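Local structure of dihydropteridine reductase (3ORF) at residues Ile25-Gly30 / Ala36-Phe41; Phe124-Ile129 / Phe140-Ala145. The protein catalyses the NAD(P)H-dependent reduction of quinonoid dihydropteridine, a reaction whose product tetrahydrobiopterin probably serves aromatic amino acid hydroxylases as cofactor. One frame throughout, in Å; residues are numbered along the deposited sequence.

Contact 1 of 2, residues Ile25-Gly30 / Ala36-Phe41. With NAD (nicotinamide-adenine-dinucleotide), chain E.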
loop_
_atom_site.group_PDB
_atom_site.type_symbol
_atom_site.label_atom_id
_atom_site.label_comp_id
_atom_site.label_asym_id
_atom_site.label_seq_id
_atom_site.Cartn_x
_atom_site.Cartn_y
_atom_site.Cartn_z
ATOM N N ILE A 25 18.958 -16.728 -11.490
ATOM C CA ILE A 25 18.392 -15.659 -10.697
ATOM C C ILE A 25 17.673 -14.661 -11.591
ATOM O O ILE A 25 18.194 -14.257 -12.625
ATOM C CB ILE A 25 19.449 -14.968 -9.781
ATOM C CG1 ILE A 25 18.824 -13.727 -9.109
ATOM C CG2 ILE A 25 20.676 -14.550 -10.559
ATOM C CD1 ILE A 25 19.822 -12.875 -8.253
ATOM N N LEU A 26 16.496 -14.236 -11.171
ATOM C CA LEU A 26 15.737 -13.242 -11.904
ATOM C C LEU A 26 15.539 -11.966 -11.134
ATOM O O LEU A 26 15.220 -12.001 -9.941
ATOM C CB LEU A 26 14.387 -13.814 -12.254
ATOM C CG LEU A 26 13.274 -12.858 -12.624
ATOM C CD1 LEU A 26 13.594 -12.275 -13.887
ATOM C CD2 LEU A 26 12.098 -13.735 -12.895
ATOM N N VAL A 27 15.744 -10.829 -11.785
ATOM C CA VAL A 27 15.799 -9.567 -11.062
ATOM C C VAL A 27 14.901 -8.514 -11.743
ATOM O O VAL A 27 15.173 -8.132 -12.891
ATOM C CB VAL A 27 17.227 -9.001 -10.972
ATOM C CG1 VAL A 27 17.229 -7.697 -10.128
ATOM C CG2 VAL A 27 18.258 -10.039 -10.433
ATOM N N LEU A 28 13.847 -8.078 -11.036
ATOM C CA LEU A 28 12.905 -7.067 -11.558
ATOM C C LEU A 28 13.567 -5.799 -11.104
ATOM O O LEU A 28 14.036 -5.737 -9.943
ATOM C CB LEU A 28 11.505 -7.247 -10.904
ATOM C CG LEU A 28 10.384 -6.303 -11.354
ATOM C CD1 LEU A 28 10.149 -6.506 -12.912
ATOM C CD2 LEU A 28 9.042 -6.548 -10.527
ATOM N N GLY A 29 13.704 -4.805 -12.000
ATOM C CA GLY A 29 14.530 -3.671 -11.658
ATOM C C GLY A 29 15.971 -3.997 -11.989
ATOM O O GLY A 29 16.925 -3.355 -11.475
ATOM N N GLY A 30 16.145 -5.045 -12.793
ATOM C CA GLY A 30 17.484 -5.482 -13.171
ATOM C C GLY A 30 18.418 -4.470 -13.825
ATOM O O GLY A 30 19.608 -4.744 -13.929
ATOM N N ALA A 36 21.400 -3.934 -11.090
ATOM C CA ALA A 36 22.585 -4.252 -11.935
ATOM C C ALA A 36 23.772 -4.788 -11.130
ATOM O O ALA A 36 24.557 -5.593 -11.661
ATOM C CB ALA A 36 23.030 -3.034 -12.828
ATOM N N GLU A 37 23.939 -4.354 -9.870
ATOM C CA GLU A 37 24.981 -4.951 -9.048
ATOM C C GLU A 37 24.638 -6.413 -8.660
ATOM O O GLU A 37 25.510 -7.265 -8.640
ATOM C CB GLU A 37 25.266 -4.120 -7.808
ATOM C CG GLU A 37 26.335 -4.722 -6.841
ATOM C CD GLU A 37 27.706 -5.060 -7.485
ATOM O OE1 GLU A 37 28.290 -4.205 -8.221
ATOM O OE2 GLU A 37 28.206 -6.200 -7.215
ATOM N N VAL A 38 23.368 -6.709 -8.385
ATOM C CA VAL A 38 22.962 -8.111 -8.132
ATOM C C VAL A 38 23.242 -8.975 -9.376
ATOM O O VAL A 38 23.609 -10.169 -9.291
ATOM C CB VAL A 38 21.464 -8.205 -7.693
ATOM C CG1 VAL A 38 21.059 -9.643 -7.461
ATOM C CG2 VAL A 38 21.243 -7.406 -6.383
ATOM N N VAL A 39 23.047 -8.407 -10.547
ATOM C CA VAL A 39 23.228 -9.247 -11.757
ATOM C C VAL A 39 24.735 -9.528 -11.900
ATOM O O VAL A 39 25.161 -10.692 -12.053
ATOM C CB VAL A 39 22.672 -8.560 -13.020
ATOM C CG1 VAL A 39 23.207 -9.255 -14.299
ATOM C CG2 VAL A 39 21.140 -8.556 -12.982
ATOM N N LYS A 40 25.521 -8.462 -11.759
ATOM C CA LYS A 40 26.963 -8.534 -11.932
ATOM C C LYS A 40 27.551 -9.560 -10.952
ATOM O O LYS A 40 28.340 -10.423 -11.356
ATOM C CB LYS A 40 27.608 -7.160 -11.714
ATOM C CG LYS A 40 28.870 -6.882 -12.474
ATOM C CD LYS A 40 29.967 -6.298 -11.559
ATOM C CE LYS A 40 30.136 -4.783 -11.671
ATOM N NZ LYS A 40 31.592 -4.317 -11.428
ATOM N N PHE A 41 27.175 -9.460 -9.673
ATOM C CA PHE A 41 27.718 -10.347 -8.669
ATOM C C PHE A 41 27.264 -11.801 -8.910
ATOM O O PHE A 41 28.063 -12.751 -8.785
ATOM C CB PHE A 41 27.296 -9.896 -7.247
ATOM C CG PHE A 41 28.017 -10.618 -6.157
ATOM C CD1 PHE A 41 29.163 -10.064 -5.569
ATOM C CD2 PHE A 41 27.587 -11.901 -5.742
ATOM C CE1 PHE A 41 29.876 -10.800 -4.519
ATOM C CE2 PHE A 41 28.271 -12.613 -4.716
ATOM C CZ PHE A 41 29.423 -12.058 -4.113
HETATM P PA NAD E . 17.277 2.962 -9.368
HETATM O O1A NAD E . 16.376 4.100 -9.685
HETATM O O2A NAD E . 18.666 2.913 -9.904
HETATM O O5B NAD E . 16.583 1.631 -10.033
HETATM C C5B NAD E . 15.272 1.207 -9.939
HETATM C C4B NAD E . 15.002 0.386 -11.213
HETATM O O4B NAD E . 13.606 -0.027 -11.135
HETATM C C3B NAD E . 15.088 1.315 -12.454
HETATM O O3B NAD E . 15.698 0.603 -13.505
HETATM C C2B NAD E . 13.651 1.477 -12.909
HETATM O O2B NAD E . 13.562 1.562 -14.341
HETATM C C1B NAD E . 13.045 0.141 -12.435
HETATM N N9A NAD E . 11.579 0.171 -12.177
HETATM C C8A NAD E . 10.911 1.204 -11.601
HETATM N N7A NAD E . 9.629 0.825 -11.489
HETATM C C5A NAD E . 9.468 -0.425 -12.024
HETATM C C6A NAD E . 8.371 -1.325 -12.199
HETATM N N6A NAD E . 7.105 -0.969 -11.869
HETATM N N1A NAD E . 8.589 -2.549 -12.760
HETATM C C2A NAD E . 9.808 -2.888 -13.160
HETATM N N3A NAD E . 10.858 -2.056 -13.004
HETATM C C4A NAD E . 10.723 -0.821 -12.471
HETATM O O3 NAD E . 17.192 2.803 -7.803
HETATM P PN NAD E . 18.137 2.089 -6.825
HETATM O O1N NAD E . 18.934 3.213 -6.236
HETATM O O2N NAD E . 18.757 0.822 -7.398
HETATM O O5D NAD E . 17.161 1.577 -5.635
HETATM C C5D NAD E . 16.678 0.230 -5.555
HETATM C C4D NAD E . 15.606 0.108 -4.454
HETATM O O4D NAD E . 16.053 0.800 -3.258
HETATM C C3D NAD E . 14.226 0.700 -4.761
HETATM O O3D NAD E . 13.251 -0.362 -4.467
HETATM C C2D NAD E . 14.063 1.850 -3.756
HETATM O O2D NAD E . 12.659 1.960 -3.473
HETATM C C1D NAD E . 14.814 1.183 -2.583
HETATM N N1N NAD E . 15.141 1.685 -1.172
HETATM C C2N NAD E . 16.272 2.551 -0.827
HETATM C C3N NAD E . 16.444 2.909 0.555
HETATM C C7N NAD E . 17.600 3.804 1.080
HETATM O O7N NAD E . 17.357 4.704 1.906
HETATM N N7N NAD E . 18.825 3.463 0.627
HETATM C C4N NAD E . 15.560 2.409 1.542
HETATM C C5N NAD E . 14.505 1.556 1.195
HETATM C C6N NAD E . 14.305 1.208 -0.131
#
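Val38 presents its CG1 methyl to strand 24-28 as a single bump, and the hollow that receives it is lined by Ile25 and Val27. Ile25 runs fully extended, with CG1 anti to the backbone N (chi1 173°) and chi2 close to trans, which carries CD1 out to 3.6 Å from Val38 CG1; the two side chains cross at about a right angle. Beside Ile25 CD1, Val27 CG2 lies 4.1 Å from Val38 CG1, which rests over the dip between the two. Val27 CG2 in turn fits between the Val38 and Val39 methyls, 4.1 Å from Val39 CG2. The axes of 25-28 and 36-41 approach to 9.2 Å and run nearly antiparallel, at 166°. They belong to the first two elements of a Rossmann beta-alpha-beta unit, joined through a glycine-rich loop. A type II turn from Val27 to Gly30 starts that loop, with Gly29 at positive phi. At this end Gly30 O approaches Ala36 N at 3.5 Å, but the angle is too poor for a hydrogen bond. Val38 also touches Leu220 of helix 213-225. Aliphatic methyls make the side-chain contacts and no polar bond crosses, so burial of apolar surface and fit of shape probably hold the helix here.

Contact 2 of 2, residues Phe124-Ile129 / Phe140-Ala145. With NAD (nicotinamide-adenine-dinucleotide), chain E.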
loop_
_atom_site.group_PDB
_atom_site.type_symbol
_atom_site.label_atom_id
_atom_site.label_comp_id
_atom_site.label_asym_id
_atom_site.label_seq_id
_atom_site.Cartn_x
_atom_site.Cartn_y
_atom_site.Cartn_z
ATOM N N PHE A 124 3.736 -5.994 -6.528
ATOM C CA PHE A 124 2.640 -6.844 -6.910
ATOM C C PHE A 124 3.053 -7.715 -8.077
ATOM O O PHE A 124 2.819 -8.930 -8.049
ATOM C CB PHE A 124 1.391 -6.013 -7.247
ATOM C CG PHE A 124 0.564 -5.664 -6.026
ATOM C CD1 PHE A 124 -0.028 -4.411 -5.902
ATOM C CD2 PHE A 124 0.380 -6.627 -4.995
ATOM C CE1 PHE A 124 -0.813 -4.099 -4.766
ATOM C CE2 PHE A 124 -0.387 -6.366 -3.867
ATOM C CZ PHE A 124 -1.006 -5.096 -3.733
ATOM N N ALA A 125 3.695 -7.125 -9.077
ATOM C CA ALA A 125 4.186 -7.928 -10.239
ATOM C C ALA A 125 5.121 -9.077 -9.817
ATOM O O ALA A 125 4.982 -10.180 -10.310
ATOM C CB ALA A 125 4.876 -7.032 -11.258
ATOM N N SER A 126 6.052 -8.798 -8.887
ATOM C CA SER A 126 6.926 -9.803 -8.297
ATOM C C SER A 126 6.161 -10.927 -7.724
ATOM O O SER A 126 6.538 -12.045 -7.950
ATOM C CB SER A 126 7.762 -9.226 -7.166
ATOM O OG SER A 126 8.505 -8.132 -7.688
ATOM N N ALA A 127 5.081 -10.664 -6.972
ATOM C CA ALA A 127 4.288 -11.791 -6.414
ATOM C C ALA A 127 3.858 -12.759 -7.543
ATOM O O ALA A 127 4.127 -13.994 -7.519
ATOM C CB ALA A 127 3.107 -11.272 -5.623
ATOM N N HIS A 128 3.243 -12.210 -8.568
ATOM C CA HIS A 128 2.878 -13.043 -9.728
ATOM C C HIS A 128 4.056 -13.803 -10.397
ATOM O O HIS A 128 3.958 -14.974 -10.698
ATOM C CB HIS A 128 2.168 -12.170 -10.768
ATOM C CG HIS A 128 1.717 -12.943 -11.975
ATOM N ND1 HIS A 128 0.534 -13.644 -12.000
ATOM C CD2 HIS A 128 2.328 -13.185 -13.166
ATOM C CE1 HIS A 128 0.414 -14.260 -13.169
ATOM N NE2 HIS A 128 1.497 -14.014 -13.886
ATOM N N ILE A 129 5.162 -13.092 -10.645
ATOM C CA ILE A 129 6.341 -13.630 -11.333
ATOM C C ILE A 129 6.896 -14.775 -10.530
ATOM O O ILE A 129 7.234 -15.824 -11.118
ATOM C CB ILE A 129 7.386 -12.517 -11.521
ATOM C CG1 ILE A 129 6.957 -11.542 -12.637
ATOM C CG2 ILE A 129 8.742 -13.083 -11.867
ATOM C CD1 ILE A 129 7.713 -10.321 -12.661
ATOM N N PHE A 140 12.837 -15.712 -2.504
ATOM C CA PHE A 140 12.074 -14.648 -3.097
ATOM C C PHE A 140 12.250 -13.367 -2.275
ATOM O O PHE A 140 11.818 -13.305 -1.110
ATOM C CB PHE A 140 10.609 -15.066 -3.094
ATOM C CG PHE A 140 9.683 -14.017 -3.586
ATOM C CD1 PHE A 140 9.275 -14.010 -4.923
ATOM C CD2 PHE A 140 9.185 -13.062 -2.722
ATOM C CE1 PHE A 140 8.362 -13.046 -5.371
ATOM C CE2 PHE A 140 8.313 -12.109 -3.172
ATOM C CZ PHE A 140 7.915 -12.092 -4.500
ATOM N N VAL A 141 12.850 -12.340 -2.855
ATOM C CA VAL A 141 13.140 -11.166 -2.047
ATOM C C VAL A 141 12.592 -9.905 -2.592
ATOM O O VAL A 141 12.911 -9.594 -3.703
ATOM C CB VAL A 141 14.655 -10.997 -1.859
ATOM C CG1 VAL A 141 14.985 -9.724 -1.029
ATOM C CG2 VAL A 141 15.179 -12.224 -1.100
ATOM N N LEU A 142 11.804 -9.142 -1.786
ATOM C CA LEU A 142 11.431 -7.788 -2.175
ATOM C C LEU A 142 12.253 -6.749 -1.399
ATOM O O LEU A 142 12.565 -6.938 -0.213
ATOM C CB LEU A 142 9.925 -7.551 -1.927
ATOM C CG LEU A 142 8.933 -8.512 -2.585
ATOM C CD1 LEU A 142 7.442 -8.069 -2.429
ATOM C CD2 LEU A 142 9.311 -8.529 -4.076
ATOM N N THR A 143 12.573 -5.629 -2.053
ATOM C CA THR A 143 13.162 -4.445 -1.395
ATOM C C THR A 143 12.067 -3.578 -0.713
ATOM O O THR A 143 11.166 -2.993 -1.396
ATOM C CB THR A 143 13.975 -3.619 -2.371
ATOM O OG1 THR A 143 14.938 -4.515 -3.011
ATOM C CG2 THR A 143 14.793 -2.585 -1.579
ATOM N N GLY A 144 12.133 -3.503 0.631
ATOM C CA GLY A 144 11.149 -2.694 1.367
ATOM C C GLY A 144 11.818 -1.376 1.744
ATOM O O GLY A 144 12.697 -0.866 0.998
ATOM N N ALA A 145 11.492 -0.847 2.939
ATOM C CA ALA A 145 12.254 0.294 3.438
ATOM C C ALA A 145 12.308 0.323 4.910
ATOM O O ALA A 145 11.299 0.229 5.557
ATOM C CB ALA A 145 11.731 1.643 2.871
HETATM P PA NAD E . 17.277 2.962 -9.368
HETATM O O1A NAD E . 16.376 4.100 -9.685
HETATM O O2A NAD E . 18.666 2.913 -9.904
HETATM O O5B NAD E . 16.583 1.631 -10.033
HETATM C C5B NAD E . 15.272 1.207 -9.939
HETATM C C4B NAD E . 15.002 0.386 -11.213
HETATM O O4B NAD E . 13.606 -0.027 -11.135
HETATM C C3B NAD E . 15.088 1.315 -12.454
HETATM O O3B NAD E . 15.698 0.603 -13.505
HETATM C C2B NAD E . 13.651 1.477 -12.909
HETATM O O2B NAD E . 13.562 1.562 -14.341
HETATM C C1B NAD E . 13.045 0.141 -12.435
HETATM N N9A NAD E . 11.579 0.171 -12.177
HETATM C C8A NAD E . 10.911 1.204 -11.601
HETATM N N7A NAD E . 9.629 0.825 -11.489
HETATM C C5A NAD E . 9.468 -0.425 -12.024
HETATM C C6A NAD E . 8.371 -1.325 -12.199
HETATM N N6A NAD E . 7.105 -0.969 -11.869
HETATM N N1A NAD E . 8.589 -2.549 -12.760
HETATM C C2A NAD E . 9.808 -2.888 -13.160
HETATM N N3A NAD E . 10.858 -2.056 -13.004
HETATM C C4A NAD E . 10.723 -0.821 -12.471
HETATM O O3 NAD E . 17.192 2.803 -7.803
HETATM P PN NAD E . 18.137 2.089 -6.825
HETATM O O1N NAD E . 18.934 3.213 -6.236
HETATM O O2N NAD E . 18.757 0.822 -7.398
HETATM O O5D NAD E . 17.161 1.577 -5.635
HETATM C C5D NAD E . 16.678 0.230 -5.555
HETATM C C4D NAD E . 15.606 0.108 -4.454
HETATM O O4D NAD E . 16.053 0.800 -3.258
HETATM C C3D NAD E . 14.226 0.700 -4.761
HETATM O O3D NAD E . 13.251 -0.362 -4.467
HETATM C C2D NAD E . 14.063 1.850 -3.756
HETATM O O2D NAD E . 12.659 1.960 -3.473
HETATM C C1D NAD E . 14.814 1.183 -2.583
HETATM N N1N NAD E . 15.141 1.685 -1.172
HETATM C C2N NAD E . 16.272 2.551 -0.827
HETATM C C3N NAD E . 16.444 2.909 0.555
HETATM C C7N NAD E . 17.600 3.804 1.080
HETATM O O7N NAD E . 17.357 4.704 1.906
HETATM N N7N NAD E . 18.825 3.463 0.627
HETATM C C4N NAD E . 15.560 2.409 1.542
HETATM C C5N NAD E . 14.505 1.556 1.195
HETATM C C6N NAD E . 14.305 1.208 -0.131
#
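Ser126 OG is hydrogen-bonded to Ser122 O, one turn back in its own helix, so the hydroxyl is satisfied there while the rest of the residue faces the strand. Placed beside the backbone N (chi1 -57°), OG lies 3.7 Å from Leu142 CD2, and the CB of Ser126 presses closer on that same methyl, at 3.5 Å. Leu142 thus meets the serine through one branch alone. Next to that methyl, Phe140 comes in by its ring edge: CE1 is 3.3 Å from Ser126 O, and CZ is 3.9 Å from Ser126 CB. The peptide carbon of Ser126 lies in the ring plane, with Ser126 O and Ala127 N near it, so the helix backbone meets the rim of the ring and not a face. Extension of Phe140 CG anti to the backbone N (chi1 176°) lifts the ring off the strand to that height. Helix 108-133 leads into strand 138-143 and closes a beta-alpha-beta crossover begun by strand 88-93; the axes of 124-129 and 140-143 come within 9.7 Å and run at 174°, almost exactly antiparallel. Were Phe140 an alanine, a gap would probably open beside the Ser126-Ala127 peptide, and the ring of Phe91 would lose the ring it meets with planes not far from parallel. Leu172 of helix 156-172 also touches Phe140. At the dimer interface, Phe124 packs on Val112 of the second subunit, and Ala127 and His128 on Phe108 of that subunit.

Contacts 1 and 2 have centres 13 Å apart and use opposite faces of the parallel part of one mixed sheet, as in the alpha-beta-alpha sandwich. Strand 24-28 links them: Ile25 and Val27 serve contact 1, whereas Leu26 and Leu28 pack on helix 108-133. There Leu28 CD2 lies 3.3 Å from Ser126 OG, and Leu26 CD2 lies 3.6 Å from Ile129 CG2. NAD reaches the C-terminal ends of strands 24-28 and 138-143. Leu28 CD1 packs at 3.6 Å on the adenine carbon C2A, and Ala145 CB is modelled close to C5N of the nicotinamide ring, at a rather short 3.2 Å. Tyr158, the predicted proton acceptor, has its side chain about 12 Å from that of Leu142 but touches Ala145.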